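Local atomic coordinates of plasmin and fibronectin-binding protein A (Streptococcus pneumoniae, PDB entry 4MR0), a protein that acts as a fibronectin-dependent adhesin and invasin on the pneumococcal surface, binding human fibronectin, plasmin, plasminogen and serum albumin. Residues Ile184-Lys187 with Asn188-Ser191; Ala134-Asp137 with Ala138-Ala141; Ala115-Val118 with Lys119-Gly122; Met374-Ala377 with Gly378-Thr382. All blocks are in the same frame, centred on the assembly; numbering follows the deposited sequence.

Interaction 1. Residues Ile184-Lys187 with Asn188-Ser191. With MN (manganese (II) ion), chain F.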
# COMPACT_ATOMS: atom_id res chain seq x y z
N ILE A 184 -16.63 -11.87 12.99
CA ILE A 184 -15.58 -12.61 13.68
C ILE A 184 -15.09 -11.78 14.87
O ILE A 184 -14.33 -10.82 14.70
CB ILE A 184 -14.41 -12.91 12.73
CG1 ILE A 184 -14.96 -13.53 11.43
CG2 ILE A 184 -13.44 -13.89 13.37
CD1 ILE A 184 -13.95 -13.59 10.30
N ASN A 185 -15.54 -12.15 16.07
CA ASN A 185 -15.18 -11.44 17.29
C ASN A 185 -14.63 -12.44 18.30
O ASN A 185 -15.31 -12.82 19.26
CB ASN A 185 -16.43 -10.73 17.83
CG ASN A 185 -16.18 -9.99 19.12
OD1 ASN A 185 -15.24 -9.19 19.23
ND2 ASN A 185 -17.03 -10.23 20.12
N ILE A 186 -13.39 -12.85 18.07
CA ILE A 186 -12.72 -13.85 18.90
C ILE A 186 -11.44 -13.30 19.54
O ILE A 186 -10.61 -12.67 18.87
CB ILE A 186 -12.39 -15.10 18.04
CG1 ILE A 186 -13.67 -15.62 17.39
CG2 ILE A 186 -11.76 -16.18 18.89
CD1 ILE A 186 -13.45 -16.72 16.37
N LYS A 187 -11.30 -13.53 20.84
CA LYS A 187 -10.14 -13.06 21.60
C LYS A 187 -8.84 -13.73 21.15
O LYS A 187 -8.82 -14.93 20.88
CB LYS A 187 -10.37 -13.36 23.09
CG LYS A 187 -9.36 -12.76 24.02
CD LYS A 187 -9.57 -11.26 24.15
CE LYS A 187 -8.55 -10.65 25.08
NZ LYS A 187 -8.77 -9.19 25.23
N ASN A 188 -7.76 -12.96 21.07
CA ASN A 188 -6.45 -13.51 20.68
C ASN A 188 -6.58 -14.27 19.36
O ASN A 188 -5.94 -15.31 19.16
CB ASN A 188 -5.97 -14.48 21.77
CG ASN A 188 -4.51 -14.87 21.62
OD1 ASN A 188 -4.12 -15.99 21.96
ND2 ASN A 188 -3.69 -13.95 21.12
N HIS A 189 -7.39 -13.73 18.45
CA HIS A 189 -7.67 -14.40 17.18
C HIS A 189 -7.86 -13.36 16.07
O HIS A 189 -8.40 -12.27 16.30
CB HIS A 189 -8.94 -15.23 17.39
CG HIS A 189 -9.30 -16.15 16.27
ND1 HIS A 189 -9.74 -15.70 15.04
CD2 HIS A 189 -9.38 -17.50 16.22
CE1 HIS A 189 -10.08 -16.73 14.29
NE2 HIS A 189 -9.87 -17.84 14.98
N PRO A 190 -7.41 -13.68 14.84
CA PRO A 190 -7.58 -12.71 13.76
C PRO A 190 -9.05 -12.51 13.39
O PRO A 190 -9.89 -13.37 13.63
CB PRO A 190 -6.76 -13.31 12.62
CG PRO A 190 -6.79 -14.79 12.90
CD PRO A 190 -6.62 -14.85 14.40
N SER A 191 -9.35 -11.34 12.83
CA SER A 191 -10.71 -11.02 12.40
C SER A 191 -10.61 -10.65 10.93
O SER A 191 -10.82 -9.51 10.54
CB SER A 191 -11.26 -9.85 13.22
OG SER A 191 -12.62 -9.58 12.89
MN MN F . -10.70 -20.00 14.81
O HOH W 1 -11.27 -12.19 16.18
O HOH W 2 -8.59 -10.70 18.68
O HOH W 3 -11.28 -20.11 17.12
O HOH W 4 -11.34 -22.16 14.48
O HOH W 5 -10.46 -20.08 12.44
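Ile186 and His189, the first and last residues of a type II beta turn, lie side by side with their side chains pointing the same way. The delta methyl of Ile186 sits over one imidazole face: CD1 is 3.9 Å from the centroid of the His189 ring and only 6° off its normal, a CH-pi contact. Nearer the backbone, Ile186 CG2 closes on His189 CB at 3.3 Å. CG of His189, anti to the backbone N (chi1 -172°), lays the ring alongside Ile186. His189 ND1 donates to Pro190 O at 2.7 Å, almost in the ring plane, on a lone pair of the carbonyl, while NE2 binds manganese at 2.3 Å. The Pro190 carbonyl is thus a second-shell group that fixes the ring's rotation. Glu162, Thr200 and three waters complete the metal shell. Beyond the turn, where the two arms of the loop come together, Ser191 OG donates to Ile184 O over 2.8 Å, again on a lone pair; Asn182 ND2 is its second partner. A water bridges Ile186 N to His189 O. The turn lies at the tip of the loop between strands 178-182 and 191-192; Phe199 meets the His189 ring edge-to-face, and Ser191 passes into backbone pairing with Gly244.

Interaction 2. Residues Ala134-Asp137 with Ala138-Ala141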
# COMPACT_ATOMS: atom_id res chain seq x y z
N ALA A 134 -22.69 -22.25 5.47
CA ALA A 134 -23.36 -22.36 4.18
C ALA A 134 -22.41 -21.92 3.07
O ALA A 134 -22.30 -22.57 2.03
CB ALA A 134 -24.63 -21.51 4.17
N ILE A 135 -21.74 -20.79 3.30
CA ILE A 135 -20.79 -20.25 2.34
C ILE A 135 -19.62 -21.23 2.15
O ILE A 135 -19.22 -21.50 1.03
CB ILE A 135 -20.25 -18.87 2.82
CG1 ILE A 135 -21.41 -17.86 2.85
CG2 ILE A 135 -19.13 -18.38 1.91
CD1 ILE A 135 -21.12 -16.59 3.65
N GLN A 136 -19.10 -21.77 3.24
CA GLN A 136 -17.99 -22.71 3.13
C GLN A 136 -18.40 -23.97 2.36
O GLN A 136 -17.63 -24.48 1.55
CB GLN A 136 -17.49 -23.10 4.52
CG GLN A 136 -16.14 -23.83 4.51
CD GLN A 136 -15.03 -23.00 3.88
OE1 GLN A 136 -14.57 -23.28 2.77
NE2 GLN A 136 -14.60 -21.96 4.58
N ASP A 137 -19.61 -24.47 2.61
CA ASP A 137 -20.09 -25.66 1.91
C ASP A 137 -20.21 -25.38 0.41
O ASP A 137 -19.94 -26.26 -0.41
CB ASP A 137 -21.45 -26.11 2.46
CG ASP A 137 -21.38 -26.51 3.93
OD1 ASP A 137 -20.33 -27.01 4.36
OD2 ASP A 137 -22.39 -26.33 4.65
N ALA A 138 -20.60 -24.17 0.06
CA ALA A 138 -20.74 -23.79 -1.33
C ALA A 138 -19.36 -23.83 -1.98
O ALA A 138 -19.17 -24.41 -3.05
CB ALA A 138 -21.33 -22.39 -1.45
N ILE A 139 -18.39 -23.21 -1.31
CA ILE A 139 -17.02 -23.17 -1.81
C ILE A 139 -16.45 -24.57 -1.93
O ILE A 139 -15.85 -24.92 -2.95
CB ILE A 139 -16.12 -22.32 -0.88
CG1 ILE A 139 -16.54 -20.85 -0.95
CG2 ILE A 139 -14.67 -22.47 -1.27
CD1 ILE A 139 -15.83 -19.96 0.05
N ASP A 140 -16.64 -25.39 -0.90
CA ASP A 140 -16.13 -26.75 -0.91
C ASP A 140 -16.67 -27.57 -2.08
O ASP A 140 -15.93 -28.32 -2.71
CB ASP A 140 -16.46 -27.46 0.41
CG ASP A 140 -15.66 -26.91 1.58
OD1 ASP A 140 -14.75 -26.09 1.34
OD2 ASP A 140 -15.93 -27.31 2.73
N ALA A 141 -17.95 -27.41 -2.37
CA ALA A 141 -18.56 -28.13 -3.49
C ALA A 141 -18.00 -27.63 -4.81
O ALA A 141 -17.72 -28.41 -5.72
CB ALA A 141 -20.08 -27.95 -3.47
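Ile135 and Ile139, one helical turn apart, lie alongside each other on helix 132-143, the short alpha-helix between strands 116-117 and 150-153 at the N-terminal end of the beta-helix. Four successive i to i+4 bonds pair the backbone here. Ala138 N donates to Ala134 O at 3.1 Å, and Ile139 N to Ile135 O at 3.0 Å. Asp140 N takes Gln136 O at 2.8 Å, while Ala141 N takes Asp137 O at 3.0 Å. Each of these carbonyls thereby has an amide partner. Three buried side chains pack against the neighbouring strands: Ile135 touches Phe153, Tyr158 and Val160, Ile139 rests on Val164, and Ala138 meets Val151. The Asp140 side chain, with CG anti to the carbonyl carbon (chi1 -70°), folds back over the preceding turn, which brings Asp140 CG to 3.1 Å from Gln136 O. Its OD1 forms a salt bridge with Lys167. Asp137 OD1 lies 4.7 Å from Asp140 OD2, and the nearby lysine probably eases any repulsion between the two acids. The apolar pair closes with Ile135 CG2 4.1 Å from Ile139 CD1.

Interaction 3. Residues Ala115-Val118 with Lys119-Gly122; sequences ALSV and KDYG
Ser117 and Lys119 meet where strand 116-117 ends and the chain winds into a short 3-10 turn. The hydroxyl of Ser117, placed anti to the backbone N (chi1 170°), accepts from Lys119 N at 3.1 Å, forming an ST turn. The Ser117 carbonyl is used as well: two i to i+3 bonds of the 3-10 turn follow, Asp120 N donating to Ser117 O at 2.9 Å. One residue later Tyr121 N donates to Val118 O at 3.2 Å.

The closely packed side belongs to Tyr121. Its ring lies with one edge toward Ser117 O, CD1 being 3.5 Å from that oxygen, and its phenol end crosses the Leu116 side chain obliquely, Tyr121 OH 3.3 Å from Leu116 CD1. Ala138 and Ala141 of helix 132-143 also touch the tyrosine, while Val118 is buried against Val151, Phe153 and Tyr158. The solvent side is looser. Asp120 is exposed, and its OD1 comes 3.3 Å from Ser117 CB. The Lys119 chain, bent at several bonds, runs away from the strand after its CG has passed Ser117 OG at 3.3 Å. Ser117 thus satisfies two amides where the strand passes into the turn, while Tyr121 links the turn to the helix by apolar packing.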
# COMPACT_ATOMS: atom_id res chain seq x y z
N ALA A 115 -23.74 -21.68 -11.78
CA ALA A 115 -23.02 -21.23 -10.59
C ALA A 115 -23.85 -21.61 -9.36
O ALA A 115 -25.07 -21.43 -9.35
CB ALA A 115 -22.81 -19.71 -10.62
N LEU A 116 -23.20 -22.12 -8.33
CA LEU A 116 -23.91 -22.52 -7.12
C LEU A 116 -24.23 -21.28 -6.30
O LEU A 116 -23.38 -20.41 -6.14
CB LEU A 116 -23.04 -23.45 -6.27
CG LEU A 116 -22.29 -24.59 -6.98
CD1 LEU A 116 -21.42 -25.31 -5.96
CD2 LEU A 116 -23.28 -25.56 -7.63
N SER A 117 -25.45 -21.21 -5.78
CA SER A 117 -25.83 -20.08 -4.95
C SER A 117 -25.55 -20.47 -3.50
O SER A 117 -25.80 -21.61 -3.11
CB SER A 117 -27.32 -19.76 -5.11
OG SER A 117 -27.73 -18.82 -4.13
N VAL A 118 -25.03 -19.54 -2.71
CA VAL A 118 -24.75 -19.86 -1.31
C VAL A 118 -26.06 -20.13 -0.58
O VAL A 118 -26.06 -20.71 0.51
CB VAL A 118 -24.02 -18.70 -0.61
CG1 VAL A 118 -22.59 -18.60 -1.14
CG2 VAL A 118 -24.77 -17.40 -0.83
N LYS A 119 -27.18 -19.72 -1.18
CA LYS A 119 -28.50 -19.95 -0.58
C LYS A 119 -28.84 -21.43 -0.67
O LYS A 119 -29.60 -21.96 0.15
CB LYS A 119 -29.57 -19.13 -1.32
CG LYS A 119 -29.27 -17.64 -1.41
CD LYS A 119 -29.19 -17.00 -0.03
CE LYS A 119 -30.53 -16.44 0.42
NZ LYS A 119 -30.87 -15.19 -0.31
N ASP A 120 -28.26 -22.10 -1.66
CA ASP A 120 -28.48 -23.52 -1.87
C ASP A 120 -28.02 -24.33 -0.67
O ASP A 120 -28.45 -25.47 -0.48
CB ASP A 120 -27.70 -24.00 -3.10
CG ASP A 120 -28.28 -23.49 -4.40
OD1 ASP A 120 -29.02 -22.48 -4.37
OD2 ASP A 120 -27.98 -24.09 -5.45
N TYR A 121 -27.16 -23.74 0.15
CA TYR A 121 -26.64 -24.44 1.31
C TYR A 121 -27.10 -23.90 2.66
O TYR A 121 -26.50 -24.20 3.69
CB TYR A 121 -25.11 -24.48 1.24
CG TYR A 121 -24.62 -25.05 -0.07
CD1 TYR A 121 -24.56 -24.27 -1.21
CD2 TYR A 121 -24.25 -26.40 -0.17
CE1 TYR A 121 -24.14 -24.80 -2.43
CE2 TYR A 121 -23.84 -26.94 -1.38
CZ TYR A 121 -23.79 -26.13 -2.51
OH TYR A 121 -23.39 -26.66 -3.72
N GLY A 122 -28.15 -23.09 2.65
CA GLY A 122 -28.67 -22.57 3.90
C GLY A 122 -28.35 -21.14 4.25
O GLY A 122 -28.76 -20.66 5.31

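Interaction 4. Residues Met374-Ala377 with Gly378-Thr382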
# COMPACT_ATOMS: atom_id res chain seq x y z
N MET A 374 -4.86 10.19 1.96
CA MET A 374 -4.34 9.22 2.92
C MET A 374 -3.67 9.99 4.05
O MET A 374 -3.17 11.10 3.84
CB MET A 374 -3.32 8.29 2.26
CG MET A 374 -3.88 6.92 1.81
SD MET A 374 -5.16 6.89 0.55
CE MET A 374 -6.65 7.27 1.55
N MET A 375 -3.65 9.42 5.25
CA MET A 375 -3.05 10.07 6.41
C MET A 375 -1.52 10.07 6.39
O MET A 375 -0.89 11.02 6.87
CB MET A 375 -3.55 9.40 7.69
CG MET A 375 -2.95 9.97 8.97
SD MET A 375 -3.54 9.08 10.44
CE MET A 375 -2.31 7.90 10.62
N TYR A 376 -0.92 9.03 5.83
CA TYR A 376 0.53 8.95 5.81
C TYR A 376 1.16 8.79 4.43
O TYR A 376 2.17 9.43 4.13
CB TYR A 376 0.99 7.81 6.72
CG TYR A 376 2.48 7.72 6.92
CD1 TYR A 376 3.25 8.88 7.07
CD2 TYR A 376 3.13 6.49 6.99
CE1 TYR A 376 4.62 8.80 7.29
CE2 TYR A 376 4.50 6.41 7.22
CZ TYR A 376 5.24 7.57 7.37
OH TYR A 376 6.60 7.50 7.59
N ALA A 377 0.56 7.95 3.60
CA ALA A 377 1.10 7.72 2.28
C ALA A 377 0.18 6.90 1.40
O ALA A 377 -0.59 6.07 1.89
CB ALA A 377 2.45 7.02 2.40
N GLY A 378 0.27 7.13 0.10
CA GLY A 378 -0.53 6.34 -0.82
C GLY A 378 0.21 5.03 -1.01
O GLY A 378 -0.37 3.94 -1.00
N VAL A 379 1.53 5.15 -1.14
CA VAL A 379 2.41 4.00 -1.35
C VAL A 379 3.68 4.15 -0.52
O VAL A 379 4.41 5.13 -0.66
CB VAL A 379 2.82 3.90 -2.85
CG1 VAL A 379 3.76 2.73 -3.08
CG2 VAL A 379 1.56 3.76 -3.72
N ARG A 380 3.94 3.18 0.35
CA ARG A 380 5.13 3.21 1.19
C ARG A 380 5.65 1.79 1.36
O ARG A 380 4.90 0.88 1.73
CB ARG A 380 4.81 3.81 2.56
CG ARG A 380 5.95 3.70 3.57
CD ARG A 380 5.65 4.52 4.82
NE ARG A 380 6.70 4.41 5.84
CZ ARG A 380 6.77 3.44 6.75
NH1 ARG A 380 5.86 2.48 6.78
NH2 ARG A 380 7.75 3.45 7.64
N PHE A 381 6.94 1.59 1.10
CA PHE A 381 7.50 0.25 1.19
C PHE A 381 9.01 0.20 1.34
O PHE A 381 9.72 1.15 0.99
CB PHE A 381 7.12 -0.54 -0.07
CG PHE A 381 7.64 0.09 -1.35
CD1 PHE A 381 6.92 1.10 -1.98
CD2 PHE A 381 8.86 -0.30 -1.89
CE1 PHE A 381 7.42 1.73 -3.13
CE2 PHE A 381 9.37 0.32 -3.04
CZ PHE A 381 8.65 1.33 -3.66
N THR A 382 9.49 -0.93 1.86
CA THR A 382 10.92 -1.20 2.00
C THR A 382 11.05 -2.66 1.58
O THR A 382 10.21 -3.48 1.93
CB THR A 382 11.45 -1.03 3.45
OG1 THR A 382 12.85 -1.35 3.49
CG2 THR A 382 10.71 -1.96 4.42
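Arg380 reaches back along the chain to Tyr376 with its side chain extended: its CB meets the Ala377 methyl, and everything from CD outward lies against the CE2 side of the Tyr376 ring. Arg380 CB is 4.0 Å from Ala377 CB, the apolar start of the contact. CG leaves anti to the backbone N (chi1 172°), and the straight run that follows carries CD to the tyrosine ring, where it comes within 3.3 Å of Tyr376 CE2, approaching obliquely. NE is equally near, 3.3 Å from that same Tyr376 CE2, and lies 3.6 Å from Tyr376 OH. At CZ the distance to Tyr376 CE2 is 3.8 Å, with the ring carbon over one face of the guanidinium. The two planes stand 46° apart, so this is no parallel stack. Farther out, Arg380 NH1 is 4.2 Å from Tyr376 CE2. Asn414 of strand 410-415 touches both side chains, and Tyr416 also packs on Arg380. The contact lies in the third PbH1 repeat of the parallel beta-helix, where the chain turns a corner at Gly378 and Val379 before strand 380-381. Across that corner no hydrogen bond links the two residues: the contact rests on van der Waals packing of a buried arginine against an aromatic ring.

From the N terminus, interaction 3 comes first, at the end of strand 116-117, followed by interaction 2 on helix 132-143. These two touch, the turn of interaction 3 packing on the helix through Ala134, which meets Tyr121 O and Gly122, and with strand 150-153 they form the N-terminal end of the beta-helix. Interaction 1 comes next and closes the loop between strands 178-182 and 191-192 beside a manganese site; its centre is about 22 Å from that of interaction 2. Interaction 4 lies much farther along the chain, near the middle of the solenoid, about 27 Å from interaction 1 between centres. All four are local and follow in series, so none nests within or crosses another.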